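Local atomic coordinates of Lmo0741 protein (Listeria monocytogenes, PDB entry 4R1H), a protein that probably binds DNA as a GntR-family transcriptional regulator, through a winged helix-turn-helix domain. Residues I24-L35 with T71-I82. Numbering follows the deposited sequence.
Sequences IVTGTYEAGDKL and TGKYLTEDKRRI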
ATOM      1  N   ILE A  24     -16.249 -10.660  -5.209  1.00 25.21           N
ATOM      2  CA  ILE A  24     -17.119 -10.123  -6.231  1.00 26.18           C
ATOM      3  C   ILE A  24     -16.405  -9.842  -7.572  1.00 26.35           C
ATOM      4  O   ILE A  24     -16.785 -10.370  -8.612  1.00 27.68           O
ATOM      5  CB  ILE A  24     -17.812  -8.860  -5.766  1.00 26.04           C
ATOM      6  CG1 ILE A  24     -18.721  -9.206  -4.635  1.00 25.61           C
ATOM      7  CG2 ILE A  24     -18.530  -8.226  -6.974  1.00 27.49           C
ATOM      8  CD1 ILE A  24     -19.253  -8.014  -3.907  1.00 26.11           C
ATOM      9  N   VAL A  25     -15.296  -9.125  -7.519  1.00 25.64           N
ATOM     10  CA  VAL A  25     -14.550  -8.753  -8.720  1.00 26.39           C
ATOM     11  C   VAL A  25     -13.983  -9.977  -9.416  1.00 29.25           C
ATOM     12  O   VAL A  25     -14.032 -10.071 -10.664  1.00 30.30           O
ATOM     13  CB  VAL A  25     -13.499  -7.694  -8.371  1.00 26.83           C
ATOM     14  CG1 VAL A  25     -12.531  -7.477  -9.534  1.00 30.99           C
ATOM     15  CG2 VAL A  25     -14.224  -6.401  -8.058  1.00 27.01           C
ATOM     16  N   THR A  26     -13.549 -10.974  -8.660  1.00 30.19           N
ATOM     17  CA  THR A  26     -13.036 -12.216  -9.256  1.00 34.31           C
ATOM     18  C   THR A  26     -14.134 -13.183  -9.709  1.00 36.87           C
ATOM     19  O   THR A  26     -13.847 -14.178 -10.353  1.00 37.68           O
ATOM     20  CB  THR A  26     -12.101 -13.003  -8.309  1.00 34.23           C
ATOM     21  OG1 THR A  26     -12.819 -13.381  -7.155  1.00 33.80           O
ATOM     22  CG2 THR A  26     -10.965 -12.163  -7.917  1.00 32.97           C
ATOM     23  N   GLY A  27     -15.401 -12.923  -9.416  1.00 34.19           N
ATOM     24  CA  GLY A  27     -16.446 -13.798  -9.876  1.00 35.70           C
ATOM     25  C   GLY A  27     -16.604 -15.006  -9.006  1.00 35.91           C
ATOM     26  O   GLY A  27     -17.341 -15.910  -9.333  1.00 38.27           O
ATOM     27  N   THR A  28     -15.998 -15.004  -7.829  1.00 35.96           N
ATOM     28  CA  THR A  28     -16.252 -16.067  -6.859  1.00 39.27           C
ATOM     29  C   THR A  28     -17.716 -16.018  -6.457  1.00 39.57           C
ATOM     30  O   THR A  28     -18.380 -17.033  -6.328  1.00 41.13           O
ATOM     31  CB  THR A  28     -15.285 -15.927  -5.662  1.00 42.17           C
ATOM     32  OG1 THR A  28     -13.965 -16.014  -6.180  1.00 46.72           O
ATOM     33  CG2 THR A  28     -15.491 -17.016  -4.647  1.00 46.89           C
ATOM     34  N   TYR A  29     -18.222 -14.825  -6.261  1.00 39.12           N
ATOM     35  CA  TYR A  29     -19.651 -14.608  -6.159  1.00 40.27           C
ATOM     36  C   TYR A  29     -20.054 -14.096  -7.550  1.00 42.33           C
ATOM     37  O   TYR A  29     -19.453 -13.134  -8.064  1.00 38.42           O
ATOM     38  CB  TYR A  29     -19.986 -13.564  -5.075  1.00 41.71           C
ATOM     39  CG  TYR A  29     -19.491 -13.788  -3.622  1.00 45.75           C
ATOM     40  CD1 TYR A  29     -19.005 -15.018  -3.157  1.00 53.08           C
ATOM     41  CD2 TYR A  29     -19.562 -12.756  -2.708  1.00 49.57           C
ATOM     42  CE1 TYR A  29     -18.586 -15.172  -1.825  1.00 54.53           C
ATOM     43  CE2 TYR A  29     -19.151 -12.902  -1.378  1.00 53.85           C
ATOM     44  CZ  TYR A  29     -18.663 -14.107  -0.923  1.00 57.14           C
ATOM     45  OH  TYR A  29     -18.285 -14.210   0.451  1.00 56.25           O
ATOM     46  N   GLU A  30     -21.023 -14.735  -8.228  1.00 43.78           N
ATOM     47  CA  GLU A  30     -21.478 -14.218  -9.520  0.60 45.76           C
ATOM     48  C   GLU A  30     -22.738 -13.348  -9.328  1.00 41.35           C
ATOM     49  O   GLU A  30     -23.453 -13.481  -8.349  1.00 37.50           O
ATOM     50  CB  GLU A  30     -21.682 -15.341 -10.566  0.60 51.46           C
ATOM     51  CG  GLU A  30     -20.482 -16.287 -10.809  0.60 56.84           C
ATOM     52  CD  GLU A  30     -19.351 -15.722 -11.684  0.60 61.33           C
ATOM     53  OE1 GLU A  30     -19.458 -14.561 -12.147  0.60 66.28           O
ATOM     54  OE2 GLU A  30     -18.330 -16.443 -11.910  0.60 59.13           O
ATOM     55  N   ALA A  31     -22.947 -12.445 -10.268  1.00 42.61           N
ATOM     56  CA  ALA A  31     -23.995 -11.463 -10.201  1.00 41.96           C
ATOM     57  C   ALA A  31     -25.304 -12.171  -9.935  1.00 40.08           C
ATOM     58  O   ALA A  31     -25.610 -13.198 -10.587  1.00 41.66           O
ATOM     59  CB  ALA A  31     -24.026 -10.654 -11.493  1.00 42.79           C
ATOM     60  N   GLY A  32     -26.041 -11.679  -8.949  1.00 37.02           N
ATOM     61  CA  GLY A  32     -27.329 -12.210  -8.584  1.00 38.87           C
ATOM     62  C   GLY A  32     -27.254 -13.292  -7.530  1.00 39.10           C
ATOM     63  O   GLY A  32     -28.272 -13.672  -7.012  1.00 40.53           O
ATOM     64  N   ASP A  33     -26.057 -13.766  -7.182  1.00 39.53           N
ATOM     65  CA  ASP A  33     -25.926 -14.902  -6.208  1.00 40.14           C
ATOM     66  C   ASP A  33     -26.334 -14.551  -4.801  1.00 39.39           C
ATOM     67  O   ASP A  33     -26.126 -13.417  -4.352  1.00 34.84           O
ATOM     68  CB  ASP A  33     -24.439 -15.404  -6.120  1.00 45.44           C
ATOM     69  CG  ASP A  33     -24.024 -16.323  -7.299  1.00 49.36           C
ATOM     70  OD1 ASP A  33     -24.909 -16.731  -8.046  1.00 48.12           O
ATOM     71  OD2 ASP A  33     -22.810 -16.623  -7.477  1.00 49.98           O
ATOM     72  N   LYS A  34     -26.895 -15.536  -4.094  1.00 38.14           N
ATOM     73  CA  LYS A  34     -27.164 -15.435  -2.665  1.00 39.42           C
ATOM     74  C   LYS A  34     -25.840 -15.430  -1.880  1.00 39.46           C
ATOM     75  O   LYS A  34     -24.935 -16.195  -2.198  1.00 41.66           O
ATOM     76  CB  LYS A  34     -28.030 -16.607  -2.211  1.00 45.90           C
ATOM     77  CG  LYS A  34     -28.366 -16.537  -0.741  1.00 48.38           C
ATOM     78  CD  LYS A  34     -29.569 -17.417  -0.478  1.00 55.29           C
ATOM     79  CE  LYS A  34     -30.017 -17.226   0.937  1.00 55.78           C
ATOM     80  NZ  LYS A  34     -30.989 -18.302   1.250  1.00 63.35           N
ATOM     81  N   LEU A  35     -25.728 -14.531  -0.905  1.00 38.62           N
ATOM     82  CA  LEU A  35     -24.494 -14.377  -0.110  1.00 37.51           C
ATOM     83  C   LEU A  35     -24.647 -15.170   1.176  1.00 36.33           C
ATOM     84  O   LEU A  35     -25.735 -15.574   1.539  1.00 36.90           O
ATOM     85  CB  LEU A  35     -24.219 -12.915   0.252  1.00 41.27           C
ATOM     86  CG  LEU A  35     -23.990 -11.972  -0.949  1.00 45.32           C
ATOM     87  CD1 LEU A  35     -23.898 -10.568  -0.427  1.00 50.94           C
ATOM     88  CD2 LEU A  35     -22.734 -12.276  -1.710  1.00 50.08           C
ATOM     89  N   THR A  71     -35.581 -14.003   3.100  1.00 56.08           N
ATOM     90  CA  THR A  71     -34.908 -14.976   2.235  1.00 53.90           C
ATOM     91  C   THR A  71     -33.370 -14.882   2.321  1.00 58.47           C
ATOM     92  O   THR A  71     -32.713 -15.921   2.395  1.00 61.57           O
ATOM     93  CB  THR A  71     -35.409 -14.917   0.781  1.00 60.54           C
ATOM     94  OG1 THR A  71     -36.838 -15.059   0.779  1.00 57.72           O
ATOM     95  CG2 THR A  71     -34.820 -16.038  -0.033  1.00 56.34           C
ATOM     96  N   GLY A  72     -32.803 -13.670   2.360  1.00 49.48           N
ATOM     97  CA  GLY A  72     -31.350 -13.514   2.337  1.00 48.81           C
ATOM     98  C   GLY A  72     -30.810 -12.242   1.697  1.00 45.08           C
ATOM     99  O   GLY A  72     -31.538 -11.254   1.467  1.00 39.93           O
ATOM    100  N   LYS A  73     -29.503 -12.265   1.457  1.00 37.62           N
ATOM    101  CA  LYS A  73     -28.793 -11.160   0.868  1.00 33.87           C
ATOM    102  C   LYS A  73     -28.142 -11.643  -0.418  1.00 31.16           C
ATOM    103  O   LYS A  73     -27.669 -12.772  -0.503  1.00 33.49           O
ATOM    104  CB  LYS A  73     -27.763 -10.595   1.804  1.00 38.60           C
ATOM    105  CG  LYS A  73     -28.415  -9.953   3.041  1.00 41.98           C
ATOM    106  CD  LYS A  73     -27.440  -9.175   3.879  1.00 48.00           C
ATOM    107  CE  LYS A  73     -28.064  -8.800   5.221  1.00 44.97           C
ATOM    108  NZ  LYS A  73     -28.892  -7.579   5.054  1.00 41.50           N
ATOM    109  N   TYR A  74     -28.145 -10.754  -1.397  1.00 28.89           N
ATOM    110  CA  TYR A  74     -27.790 -11.083  -2.741  1.00 29.43           C
ATOM    111  C   TYR A  74     -26.851 -10.078  -3.329  1.00 27.10           C
ATOM    112  O   TYR A  74     -26.993  -8.864  -3.181  1.00 26.59           O
ATOM    113  CB  TYR A  74     -29.044 -11.114  -3.641  1.00 32.04           C
ATOM    114  CG  TYR A  74     -30.010 -12.254  -3.256  1.00 31.84           C
ATOM    115  CD1 TYR A  74     -30.881 -12.098  -2.216  1.00 35.28           C
ATOM    116  CD2 TYR A  74     -29.985 -13.451  -3.933  1.00 36.68           C
ATOM    117  CE1 TYR A  74     -31.710 -13.142  -1.819  1.00 37.50           C
ATOM    118  CE2 TYR A  74     -30.823 -14.501  -3.558  1.00 40.04           C
ATOM    119  CZ  TYR A  74     -31.670 -14.323  -2.493  1.00 41.39           C
ATOM    120  OH  TYR A  74     -32.513 -15.335  -2.099  1.00 49.01           O
ATOM    121  N   LEU A  75     -25.981 -10.575  -4.181  1.00 29.08           N
ATOM    122  CA  LEU A  75     -25.161  -9.720  -5.001  1.00 28.32           C
ATOM    123  C   LEU A  75     -25.938  -9.093  -6.111  1.00 27.65           C
ATOM    124  O   LEU A  75     -26.721  -9.764  -6.788  1.00 28.92           O
ATOM    125  CB  LEU A  75     -23.973 -10.532  -5.560  1.00 29.28           C
ATOM    126  CG  LEU A  75     -22.995  -9.725  -6.447  1.00 30.70           C
ATOM    127  CD1 LEU A  75     -22.314  -8.605  -5.668  1.00 30.29           C
ATOM    128  CD2 LEU A  75     -21.930 -10.636  -7.085  1.00 30.80           C
ATOM    129  N   THR A  76     -25.736  -7.801  -6.336  1.00 25.41           N
ATOM    130  CA  THR A  76     -26.315  -7.165  -7.482  1.00 25.84           C
ATOM    131  C   THR A  76     -26.193  -7.937  -8.774  1.00 29.33           C
ATOM    132  O   THR A  76     -25.154  -8.599  -9.045  1.00 28.69           O
ATOM    133  CB  THR A  76     -25.782  -5.752  -7.656  1.00 26.89           C
ATOM    134  OG1 THR A  76     -26.445  -5.108  -8.728  1.00 29.17           O
ATOM    135  CG2 THR A  76     -24.253  -5.762  -8.044  1.00 26.93           C
ATOM    136  N   GLU A  77     -27.244  -7.905  -9.601  1.00 28.64           N
ATOM    137  CA  GLU A  77     -27.146  -8.525 -10.879  1.00 30.78           C
ATOM    138  C   GLU A  77     -26.747  -7.521 -11.967  1.00 33.77           C
ATOM    139  O   GLU A  77     -26.630  -7.900 -13.147  1.00 38.54           O
ATOM    140  CB  GLU A  77     -28.499  -9.271 -11.201  1.00 33.63           C
ATOM    141  CG  GLU A  77     -29.507  -8.305 -11.742  1.00 38.21           C
ATOM    142  CD  GLU A  77     -30.169  -7.409 -10.698  1.00 38.17           C
ATOM    143  OE1 GLU A  77     -29.722  -7.306  -9.556  1.00 34.86           O
ATOM    144  OE2 GLU A  77     -31.232  -6.830 -11.075  1.00 43.63           O
ATOM    145  N   ASP A  78     -26.485  -6.245 -11.592  1.00 32.96           N
ATOM    146  CA  ASP A  78     -26.166  -5.209 -12.518  1.00 34.02           C
ATOM    147  C   ASP A  78     -24.664  -5.322 -12.862  1.00 32.80           C
ATOM    148  O   ASP A  78     -23.800  -5.027 -12.040  1.00 31.03           O
ATOM    149  CB  ASP A  78     -26.493  -3.811 -11.975  1.00 33.58           C
ATOM    150  CG  ASP A  78     -26.276  -2.743 -13.012  1.00 39.33           C
ATOM    151  OD1 ASP A  78     -27.143  -2.549 -13.904  1.00 43.75           O
ATOM    152  OD2 ASP A  78     -25.210  -2.157 -13.101  1.00 40.50           O
ATOM    153  N   LYS A  79     -24.367  -5.765 -14.069  1.00 35.14           N
ATOM    154  CA  LYS A  79     -22.962  -5.999 -14.446  1.00 36.11           C
ATOM    155  C   LYS A  79     -22.145  -4.726 -14.485  1.00 35.38           C
ATOM    156  O   LYS A  79     -20.955  -4.751 -14.135  1.00 34.42           O
ATOM    157  CB  LYS A  79     -22.839  -6.686 -15.796  1.00 43.08           C
ATOM    158  CG  LYS A  79     -23.596  -8.001 -15.969  1.00 52.77           C
ATOM    159  CD  LYS A  79     -23.023  -9.222 -15.251  1.00 60.87           C
ATOM    160  CE  LYS A  79     -23.382 -10.494 -16.037  1.00 66.72           C
ATOM    161  NZ  LYS A  79     -22.988 -11.704 -15.264  1.00 70.72           N
ATOM    162  N   ARG A  80     -22.729  -3.616 -14.928  1.00 34.32           N
ATOM    163  CA  ARG A  80     -21.984  -2.385 -14.971  1.00 36.75           C
ATOM    164  C   ARG A  80     -21.588  -1.978 -13.564  1.00 34.65           C
ATOM    165  O   ARG A  80     -20.472  -1.414 -13.392  1.00 30.42           O
ATOM    166  CB  ARG A  80     -22.792  -1.254 -15.622  1.00 41.18           C
ATOM    167  CG  ARG A  80     -23.082  -1.419 -17.113  1.00 49.47           C
ATOM    168  CD  ARG A  80     -22.080  -0.614 -17.925  1.00 54.68           C
ATOM    169  NE  ARG A  80     -22.291  -0.856 -19.331  1.00 59.00           N
ATOM    170  CZ  ARG A  80     -23.096  -0.139 -20.116  1.00 64.35           C
ATOM    171  NH1 ARG A  80     -23.758   0.919 -19.645  1.00 62.58           N
ATOM    172  NH2 ARG A  80     -23.237  -0.481 -21.392  1.00 69.96           N
ATOM    173  N   ARG A  81     -22.439  -2.241 -12.548  1.00 30.37           N
ATOM    174  CA  ARG A  81     -22.076  -1.847 -11.186  1.00 29.11           C
ATOM    175  C   ARG A  81     -20.826  -2.581 -10.696  1.00 28.26           C
ATOM    176  O   ARG A  81     -19.983  -2.042  -9.955  1.00 26.57           O
ATOM    177  CB  ARG A  81     -23.187  -2.081 -10.147  1.00 28.28           C
ATOM    178  CG  ARG A  81     -22.809  -1.695  -8.745  1.00 27.95           C
ATOM    179  CD  ARG A  81     -22.701  -0.206  -8.661  1.00 29.50           C
ATOM    180  NE  ARG A  81     -22.310   0.261  -7.335  1.00 31.69           N
ATOM    181  CZ  ARG A  81     -21.037   0.423  -6.941  1.00 31.26           C
ATOM    182  NH1 ARG A  81     -20.021   0.047  -7.741  1.00 30.09           N
ATOM    183  NH2 ARG A  81     -20.755   0.877  -5.731  1.00 30.89           N
ATOM    184  N   ILE A  82     -20.737  -3.841 -11.057  1.00 27.44           N
ATOM    185  CA  ILE A  82     -19.626  -4.667 -10.650  1.00 28.07           C
ATOM    186  C   ILE A  82     -18.345  -4.262 -11.447  1.00 26.88           C
ATOM    187  O   ILE A  82     -17.226  -4.244 -10.841  1.00 27.01           O
ATOM    188  CB  ILE A  82     -19.907  -6.137 -10.912  1.00 30.49           C
ATOM    189  CG1 ILE A  82     -21.043  -6.608  -9.942  1.00 31.85           C
ATOM    190  CG2 ILE A  82     -18.647  -6.972 -10.677  1.00 30.10           C
ATOM    191  CD1 ILE A  82     -21.565  -8.000 -10.238  1.00 33.01           C
TER
HETATM  192  O   HOH W   1     -28.032 -14.576   2.515  1.00 39.15           O
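K34 bridges Y74 across antiparallel backbones: L75 N donates to D33 O (2.9 Å), L35 N reaches K73 O (2.7 Å), and a water links L35 O to K73 N. Beyond the bridge, in the type II turn from E30 to D33, G32 N is split weakly between the carbonyls of L75 and T76. Residues 33-35 thus line the edge of strand 72-75 through a single bridge; on its other side this strand pairs with strand 65-68, and the two form the wing of the winged helix-turn-helix. L75 turns inward with CG anti to the backbone N (chi1 -179°), and its two methyls part: CD1 meets I24 CD1 at 3.6 Å, while CD2 lies against E30 O and Y29 CB. I64 adds to this apolar cluster. I82, in the first turn of helix 79-103, sets CG2 against I24 CG2 of helix 12-25 and CD1 against A31 CB (3.8 Å) in the loop that follows. K34 crosses the Y74 ring obliquely, its CG over one face, and the extended chain carries NZ on to T71 O (3.2 Å), a hydrogen bond; G32 O sits in plane at the ring edge, 3.5 Å from Y74 CD2.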